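Local coordinates for C. albicans actin interacting protein Aip5 (Candida albicans SC5314, PDB 6M4C) that probably promotes actin filament nucleation as part of the polarisome complex that supports filamentous growth, at residues Gln10-Phe15 and Pro67-Gly72; Gln36-Lys41 and Tyr89-Leu94. One frame throughout, in Å; residues are numbered along the deposited sequence.

Interaction 1. Residues Gln10-Phe15 and Pro67-Gly72; sequences QPVYIF and PGVVRG
V70 packs against one face of the F15 ring, with CG2 3.6 Å from the ring centroid and 4° off the normal, a CH-pi contact over the middle of that face. F15 has CG beside its backbone N (chi1 -83°), which swings the ring across the diagonal towards V70, while A53, I56 and W57 of helix 51-60 pack against the same side chain. Y13 shares this side of the sheet and turns the edge of its ring to G72, CE2 standing 3.6 Å from G72 O; R45 makes a cation-pi contact with the ring. V12 and V69 point to the other side and meet through their CG1 methyls at 3.9 Å. At the Q10 end of the pair, R71 NE donates to Q10 OE1 at 3.0 Å, with amide and guanidinium planes only 13° apart, and R71 NH1 reaches L95 O. Backbone bonds alternate along the strands: Y13 and V70 bond to each other both ways, as do F15 and G68, and G72 N reaches P11 O at 2.7 Å. Strands 12-16 and 68-71 are the antiparallel central pair of a four-stranded mixed sheet with helices on both sides, consistent with the thioredoxin-like fold of this family.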
ATOM      1  N   GLN A  10     -10.896   1.709 -12.768  1.00 92.42           N
ATOM      2  CA  GLN A  10     -10.857   2.495 -11.551  1.00 93.91           C
ATOM      3  C   GLN A  10      -9.962   1.827 -10.516  1.00 90.23           C
ATOM      4  O   GLN A  10      -9.886   0.606 -10.465  1.00 95.31           O
ATOM      5  CB  GLN A  10     -12.275   2.720 -11.054  1.00 94.36           C
ATOM      6  CG  GLN A  10     -12.775   4.114 -11.357  1.00102.04           C
ATOM      7  CD  GLN A  10     -14.093   4.302 -10.653  1.00112.23           C
ATOM      8  OE1 GLN A  10     -14.655   3.373 -10.075  1.00111.38           O
ATOM      9  NE2 GLN A  10     -14.585   5.525 -10.676  1.00130.51           N
ATOM     10  N   PRO A  11      -9.246   2.612  -9.683  1.00 86.44           N
ATOM     11  CA  PRO A  11      -8.292   2.065  -8.721  1.00 85.43           C
ATOM     12  C   PRO A  11      -8.923   1.056  -7.778  1.00 79.24           C
ATOM     13  O   PRO A  11      -9.901   1.362  -7.114  1.00104.25           O
ATOM     14  CB  PRO A  11      -7.915   3.302  -7.891  1.00 85.50           C
ATOM     15  CG  PRO A  11      -8.026   4.431  -8.872  1.00 84.61           C
ATOM     16  CD  PRO A  11      -9.261   4.079  -9.675  1.00 91.53           C
ATOM     17  N   VAL A  12      -8.354  -0.145  -7.711  1.00 77.31           N
ATOM     18  CA  VAL A  12      -8.809  -1.107  -6.719  1.00 77.23           C
ATOM     19  C   VAL A  12      -7.860  -1.103  -5.518  1.00 81.51           C
ATOM     20  O   VAL A  12      -6.652  -1.129  -5.677  1.00 91.78           O
ATOM     21  CB  VAL A  12      -8.988  -2.511  -7.318  1.00 69.19           C
ATOM     22  CG1 VAL A  12      -9.294  -3.526  -6.226  1.00 70.15           C
ATOM     23  CG2 VAL A  12     -10.034  -2.540  -8.434  1.00 65.66           C
ATOM     24  N   TYR A  13      -8.411  -1.033  -4.308  1.00 82.17           N
ATOM     25  CA  TYR A  13      -7.568  -0.961  -3.132  1.00 76.14           C
ATOM     26  C   TYR A  13      -7.976  -2.072  -2.193  1.00 81.82           C
ATOM     27  O   TYR A  13      -9.157  -2.413  -2.129  1.00 90.84           O
ATOM     28  CB  TYR A  13      -7.765   0.335  -2.346  1.00 75.95           C
ATOM     29  CG  TYR A  13      -7.534   1.594  -3.138  1.00 78.25           C
ATOM     30  CD1 TYR A  13      -6.264   1.988  -3.508  1.00 72.94           C
ATOM     31  CD2 TYR A  13      -8.594   2.386  -3.535  1.00 76.63           C
ATOM     32  CE1 TYR A  13      -6.051   3.140  -4.246  1.00 73.18           C
ATOM     33  CE2 TYR A  13      -8.399   3.531  -4.290  1.00 76.62           C
ATOM     34  CZ  TYR A  13      -7.123   3.914  -4.645  1.00 76.46           C
ATOM     35  OH  TYR A  13      -6.937   5.037  -5.400  1.00 84.61           O
ATOM     36  N   ILE A  14      -6.967  -2.625  -1.515  1.00 76.98           N
ATOM     37  CA  ILE A  14      -7.166  -3.329  -0.267  1.00 76.37           C
ATOM     38  C   ILE A  14      -6.961  -2.349   0.885  1.00 92.53           C
ATOM     39  O   ILE A  14      -5.860  -1.834   1.090  1.00 91.35           O
ATOM     40  CB  ILE A  14      -6.232  -4.532  -0.157  1.00 74.04           C
ATOM     41  CG1 ILE A  14      -6.555  -5.549  -1.250  1.00 84.27           C
ATOM     42  CG2 ILE A  14      -6.363  -5.145   1.217  1.00 67.50           C
ATOM     43  CD1 ILE A  14      -5.945  -6.903  -1.033  1.00 80.66           C
ATOM     44  N   PHE A  15      -8.053  -2.094   1.623  1.00 92.77           N
ATOM     45  CA  PHE A  15      -7.994  -1.312   2.842  1.00 74.15           C
ATOM     46  C   PHE A  15      -7.547  -2.261   3.943  1.00 76.94           C
ATOM     47  O   PHE A  15      -8.003  -3.405   3.983  1.00 82.94           O
ATOM     48  CB  PHE A  15      -9.341  -0.638   3.110  1.00 74.82           C
ATOM     49  CG  PHE A  15      -9.572   0.666   2.382  1.00 73.77           C
ATOM     50  CD1 PHE A  15      -9.027   0.905   1.126  1.00 73.27           C
ATOM     51  CD2 PHE A  15     -10.319   1.672   2.965  1.00 67.48           C
ATOM     52  CE1 PHE A  15      -9.262   2.100   0.454  1.00 83.26           C
ATOM     53  CE2 PHE A  15     -10.545   2.872   2.295  1.00 75.73           C
ATOM     54  CZ  PHE A  15     -10.027   3.088   1.040  1.00 80.89           C
ATOM     55  N   PRO A  67      -9.282  -6.627   6.731  1.00 97.97           N
ATOM     56  CA  PRO A  67      -9.083  -5.944   5.448  1.00 90.46           C
ATOM     57  C   PRO A  67     -10.332  -6.006   4.576  1.00 91.69           C
ATOM     58  O   PRO A  67     -11.217  -6.834   4.771  1.00 94.84           O
ATOM     59  CB  PRO A  67      -7.928  -6.705   4.766  1.00 83.41           C
ATOM     60  CG  PRO A  67      -8.009  -8.102   5.350  1.00 94.99           C
ATOM     61  CD  PRO A  67      -8.517  -7.893   6.769  1.00102.55           C
ATOM     62  N   GLY A  68     -10.371  -5.139   3.572  1.00 85.72           N
ATOM     63  CA  GLY A  68     -11.417  -5.253   2.580  1.00 80.00           C
ATOM     64  C   GLY A  68     -11.032  -4.505   1.316  1.00 84.74           C
ATOM     65  O   GLY A  68      -9.996  -3.845   1.282  1.00 84.47           O
ATOM     66  N   VAL A  69     -11.916  -4.588   0.318  1.00 69.56           N
ATOM     67  CA  VAL A  69     -11.608  -4.096  -1.004  1.00 74.36           C
ATOM     68  C   VAL A  69     -12.465  -2.872  -1.243  1.00 75.70           C
ATOM     69  O   VAL A  69     -13.648  -2.916  -0.965  1.00 94.31           O
ATOM     70  CB  VAL A  69     -11.914  -5.149  -2.081  1.00 75.14           C
ATOM     71  CG1 VAL A  69     -11.816  -4.540  -3.470  1.00 69.83           C
ATOM     72  CG2 VAL A  69     -11.016  -6.367  -1.962  1.00 78.11           C
ATOM     73  N   VAL A  70     -11.870  -1.835  -1.829  1.00 77.92           N
ATOM     74  CA  VAL A  70     -12.582  -0.627  -2.191  1.00 77.83           C
ATOM     75  C   VAL A  70     -12.229  -0.297  -3.634  1.00 90.47           C
ATOM     76  O   VAL A  70     -11.065  -0.273  -4.012  1.00 96.49           O
ATOM     77  CB  VAL A  70     -12.141   0.527  -1.279  1.00 80.33           C
ATOM     78  CG1 VAL A  70     -12.509   1.903  -1.829  1.00 73.90           C
ATOM     79  CG2 VAL A  70     -12.591   0.324   0.155  1.00 68.03           C
ATOM     80  N   ARG A  71     -13.245  -0.014  -4.433  1.00 95.05           N
ATOM     81  CA  ARG A  71     -12.979   0.405  -5.789  1.00 91.36           C
ATOM     82  C   ARG A  71     -13.194   1.916  -5.852  1.00 90.90           C
ATOM     83  O   ARG A  71     -14.278   2.403  -5.559  1.00105.02           O
ATOM     84  CB  ARG A  71     -13.797  -0.423  -6.783  1.00 73.21           C
ATOM     85  CG  ARG A  71     -13.662   0.111  -8.199  1.00 84.01           C
ATOM     86  CD  ARG A  71     -14.800  -0.159  -9.152  1.00 97.80           C
ATOM     87  NE  ARG A  71     -15.869   0.826  -9.100  1.00115.18           N
ATOM     88  CZ  ARG A  71     -17.083   0.550  -8.650  1.00124.35           C
ATOM     89  NH1 ARG A  71     -17.340  -0.669  -8.210  1.00126.08           N
ATOM     90  NH2 ARG A  71     -18.020   1.483  -8.630  1.00119.20           N
ATOM     91  N   GLY A  72     -12.134   2.644  -6.223  1.00 95.95           N
ATOM     92  CA  GLY A  72     -12.069   4.094  -6.134  1.00 87.45           C
ATOM     93  C   GLY A  72     -12.525   4.566  -4.763  1.00 96.37           C
ATOM     94  O   GLY A  72     -11.897   4.267  -3.747  1.00 95.68           O
TER

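Interaction 2. Residues Gln36-Lys41 and Tyr89-Leu94; sequences QGNGIK and YRLREL
Van der Waals contact joins L91, the first residue of helix 91-96, to the loop that follows helix 22-36. Its CD2 methyl lies 3.8 Å from N38 CG and at similar range from both polar atoms of that amide, so one branch of the leucine rests against the whole carboxamide. The same methyl comes within 4.3 Å of I40 CD1. L91 has CG anti to the backbone N (chi1 174°), which carries the branch towards the loop, and I82 and N86 of helix 79-87 also touch it. R92 makes one polar approach and one packing contact. Bent at chi3 (95°), it brings NH1 close to N38 O, which lies near the guanidinium plane at its edge, but the N-H is aimed too poorly for a hydrogen bond. I40 CG1 lies over one face of the guanidinium, 3.8 Å from NH1. G39, with positive phi, is the C-prime residue of the Schellman motif that ends helix 22-36 (G39 N to Q36 O, I40 N to L35 O), and N38 ND2 donates back to I34 O of that helix. The chemistry implies a joint held mainly by van der Waals packing, with the arginine's charge near a backbone carbonyl probably adding a modest electrostatic attraction.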
ATOM      1  N   GLN A  36      -5.158 -11.405  -7.053  1.00 91.20           N
ATOM      2  CA  GLN A  36      -4.057 -11.615  -7.974  1.00 90.11           C
ATOM      3  C   GLN A  36      -4.403 -12.831  -8.819  1.00 80.07           C
ATOM      4  O   GLN A  36      -4.277 -12.785 -10.035  1.00 78.29           O
ATOM      5  CB  GLN A  36      -2.734 -11.723  -7.219  1.00100.50           C
ATOM      6  CG  GLN A  36      -1.526 -11.922  -8.115  1.00111.64           C
ATOM      7  CD  GLN A  36      -0.313 -12.316  -7.307  1.00121.10           C
ATOM      8  OE1 GLN A  36      -0.272 -12.157  -6.088  1.00110.88           O
ATOM      9  NE2 GLN A  36       0.689 -12.855  -7.985  1.00136.57           N
ATOM     10  N   GLY A  37      -4.947 -13.858  -8.160  1.00 78.45           N
ATOM     11  CA  GLY A  37      -5.596 -14.992  -8.806  1.00 84.73           C
ATOM     12  C   GLY A  37      -6.656 -14.668  -9.873  1.00 82.42           C
ATOM     13  O   GLY A  37      -6.991 -15.526 -10.686  1.00110.61           O
ATOM     14  N   ASN A  38      -7.181 -13.440  -9.891  1.00 79.97           N
ATOM     15  CA  ASN A  38      -8.336 -13.128 -10.705  1.00 73.33           C
ATOM     16  C   ASN A  38      -7.986 -12.009 -11.667  1.00 77.74           C
ATOM     17  O   ASN A  38      -8.885 -11.386 -12.243  1.00 84.43           O
ATOM     18  CB  ASN A  38      -9.515 -12.634  -9.870  1.00 89.64           C
ATOM     19  CG  ASN A  38     -10.441 -13.740  -9.411  1.00 93.72           C
ATOM     20  OD1 ASN A  38     -11.488 -13.991 -10.022  1.00 77.06           O
ATOM     21  ND2 ASN A  38     -10.067 -14.385  -8.317  1.00 87.00           N
ATOM     22  N   GLY A  39      -6.682 -11.752 -11.795  1.00 68.93           N
ATOM     23  CA  GLY A  39      -6.218 -10.758 -12.749  1.00 70.28           C
ATOM     24  C   GLY A  39      -6.407  -9.311 -12.286  1.00 79.64           C
ATOM     25  O   GLY A  39      -6.291  -8.384 -13.096  1.00 78.79           O
ATOM     26  N   ILE A  40      -6.655  -9.100 -10.982  1.00 75.85           N
ATOM     27  CA  ILE A  40      -7.109  -7.782 -10.560  1.00 80.99           C
ATOM     28  C   ILE A  40      -5.924  -7.089  -9.905  1.00 74.05           C
ATOM     29  O   ILE A  40      -5.413  -7.588  -8.912  1.00 78.16           O
ATOM     30  CB  ILE A  40      -8.383  -7.867  -9.666  1.00 85.73           C
ATOM     31  CG1 ILE A  40      -9.599  -8.382 -10.440  1.00 76.58           C
ATOM     32  CG2 ILE A  40      -8.734  -6.538  -8.999  1.00 76.56           C
ATOM     33  CD1 ILE A  40     -10.689  -8.857  -9.525  1.00 94.51           C
ATOM     34  N   LYS A  41      -5.451  -5.989 -10.508  1.00 72.76           N
ATOM     35  CA  LYS A  41      -4.352  -5.225  -9.919  1.00 83.50           C
ATOM     36  C   LYS A  41      -4.910  -4.435  -8.732  1.00 76.72           C
ATOM     37  O   LYS A  41      -6.095  -4.123  -8.720  1.00 78.36           O
ATOM     38  CB  LYS A  41      -3.585  -4.401 -10.979  1.00 64.40           C
ATOM     39  N   TYR A  89     -18.391 -17.343  -7.404  1.00 91.01           N
ATOM     40  CA  TYR A  89     -18.006 -16.897  -8.736  1.00 86.94           C
ATOM     41  C   TYR A  89     -18.736 -15.608  -9.103  1.00 82.66           C
ATOM     42  O   TYR A  89     -19.305 -15.506 -10.189  1.00 77.15           O
ATOM     43  CB  TYR A  89     -18.258 -17.974  -9.802  1.00 76.66           C
ATOM     44  CG  TYR A  89     -17.420 -19.221  -9.657  1.00 86.04           C
ATOM     45  CD1 TYR A  89     -16.034 -19.176  -9.693  1.00 84.55           C
ATOM     46  CD2 TYR A  89     -18.007 -20.472  -9.540  1.00 98.04           C
ATOM     47  CE1 TYR A  89     -15.256 -20.327  -9.623  1.00 80.05           C
ATOM     48  CE2 TYR A  89     -17.247 -21.633  -9.446  1.00 93.56           C
ATOM     49  CZ  TYR A  89     -15.864 -21.564  -9.478  1.00 92.84           C
ATOM     50  OH  TYR A  89     -15.128 -22.712  -9.360  1.00 89.28           O
ATOM     51  N   ARG A  90     -18.681 -14.614  -8.211  1.00 92.73           N
ATOM     52  CA  ARG A  90     -19.420 -13.378  -8.426  1.00108.57           C
ATOM     53  C   ARG A  90     -18.534 -12.149  -8.191  1.00113.31           C
ATOM     54  O   ARG A  90     -19.052 -11.038  -8.063  1.00102.83           O
ATOM     55  CB  ARG A  90     -20.657 -13.355  -7.517  1.00116.82           C
ATOM     56  CG  ARG A  90     -21.960 -13.091  -8.257  1.00124.39           C
ATOM     57  CD  ARG A  90     -22.556 -14.435  -8.620  1.00130.87           C
ATOM     58  NE  ARG A  90     -23.508 -14.541  -9.712  1.00124.33           N
ATOM     59  CZ  ARG A  90     -23.769 -15.684 -10.342  1.00123.35           C
ATOM     60  NH1 ARG A  90     -23.125 -16.793 -10.011  1.00110.13           N
ATOM     61  NH2 ARG A  90     -24.668 -15.714 -11.308  1.00129.32           N
ATOM     62  N   LEU A  91     -17.203 -12.346  -8.172  1.00107.92           N
ATOM     63  CA  LEU A  91     -16.278 -11.347  -7.655  1.00 83.14           C
ATOM     64  C   LEU A  91     -16.263 -10.105  -8.536  1.00 73.28           C
ATOM     65  O   LEU A  91     -16.276  -8.991  -8.017  1.00 83.68           O
ATOM     66  CB  LEU A  91     -14.881 -11.941  -7.486  1.00 79.91           C
ATOM     67  CG  LEU A  91     -13.790 -10.953  -7.084  1.00 89.16           C
ATOM     68  CD1 LEU A  91     -14.153 -10.212  -5.795  1.00 96.81           C
ATOM     69  CD2 LEU A  91     -12.476 -11.689  -6.902  1.00 87.93           C
ATOM     70  N   ARG A  92     -16.273 -10.303  -9.854  1.00 75.35           N
ATOM     71  CA  ARG A  92     -16.079  -9.195 -10.774  1.00 81.02           C
ATOM     72  C   ARG A  92     -17.360  -8.371 -10.846  1.00 94.41           C
ATOM     73  O   ARG A  92     -17.323  -7.175 -11.147  1.00102.52           O
ATOM     74  CB  ARG A  92     -15.522  -9.686 -12.115  1.00 86.02           C
ATOM     75  CG  ARG A  92     -14.033 -10.006 -12.069  1.00 94.21           C
ATOM     76  CD  ARG A  92     -13.406 -10.441 -13.378  1.00 88.21           C
ATOM     77  NE  ARG A  92     -12.779  -9.341 -14.092  1.00105.78           N
ATOM     78  CZ  ARG A  92     -11.462  -9.175 -14.228  1.00111.55           C
ATOM     79  NH1 ARG A  92     -10.618 -10.045 -13.687  1.00 91.68           N
ATOM     80  NH2 ARG A  92     -11.002  -8.135 -14.913  1.00105.93           N
ATOM     81  N   GLU A  93     -18.475  -9.039 -10.518  1.00105.85           N
ATOM     82  CA  GLU A  93     -19.784  -8.422 -10.390  1.00 91.23           C
ATOM     83  C   GLU A  93     -19.825  -7.510  -9.161  1.00 91.61           C
ATOM     84  O   GLU A  93     -20.067  -6.311  -9.363  1.00 89.51           O
ATOM     85  CB  GLU A  93     -20.874  -9.491 -10.406  1.00 97.93           C
ATOM     86  CG  GLU A  93     -22.273  -8.913 -10.477  1.00 98.34           C
ATOM     87  CD  GLU A  93     -23.378  -9.944 -10.554  1.00102.61           C
ATOM     88  OE1 GLU A  93     -23.444 -10.806  -9.643  1.00103.72           O
ATOM     89  OE2 GLU A  93     -24.158  -9.897 -11.539  1.00118.08           O
ATOM     90  N   LEU A  94     -19.562  -8.038  -7.928  1.00 72.59           N
ATOM     91  CA  LEU A  94     -19.497  -7.136  -6.765  1.00 91.72           C
ATOM     92  C   LEU A  94     -18.564  -5.992  -7.114  1.00 97.59           C
ATOM     93  O   LEU A  94     -18.921  -4.840  -6.879  1.00118.75           O
ATOM     94  CB  LEU A  94     -19.132  -7.746  -5.395  1.00 77.89           C
TER

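Interactions 1 and 2 have centres about 12 Å apart, and they meet directly: V12 CG1 of interaction 1 is 4.1 Å from I40 CG2 of interaction 2, and V12 CB is 3.6 Å from K41 O. Interaction 1 is the deeper, its centre about 4 Å from that of the chain, against about 11 Å for interaction 2. Their segments alternate along the sequence, 10-15, 36-41, 67-72, 89-94, so the two contacts interlock in chain order. The segment 36-41 leads into strand 43-46, which pairs with strand 12-16, and L95, the partner of the R71 guanidinium, also touches I40. The C-terminal helix therefore has ties to both contacts.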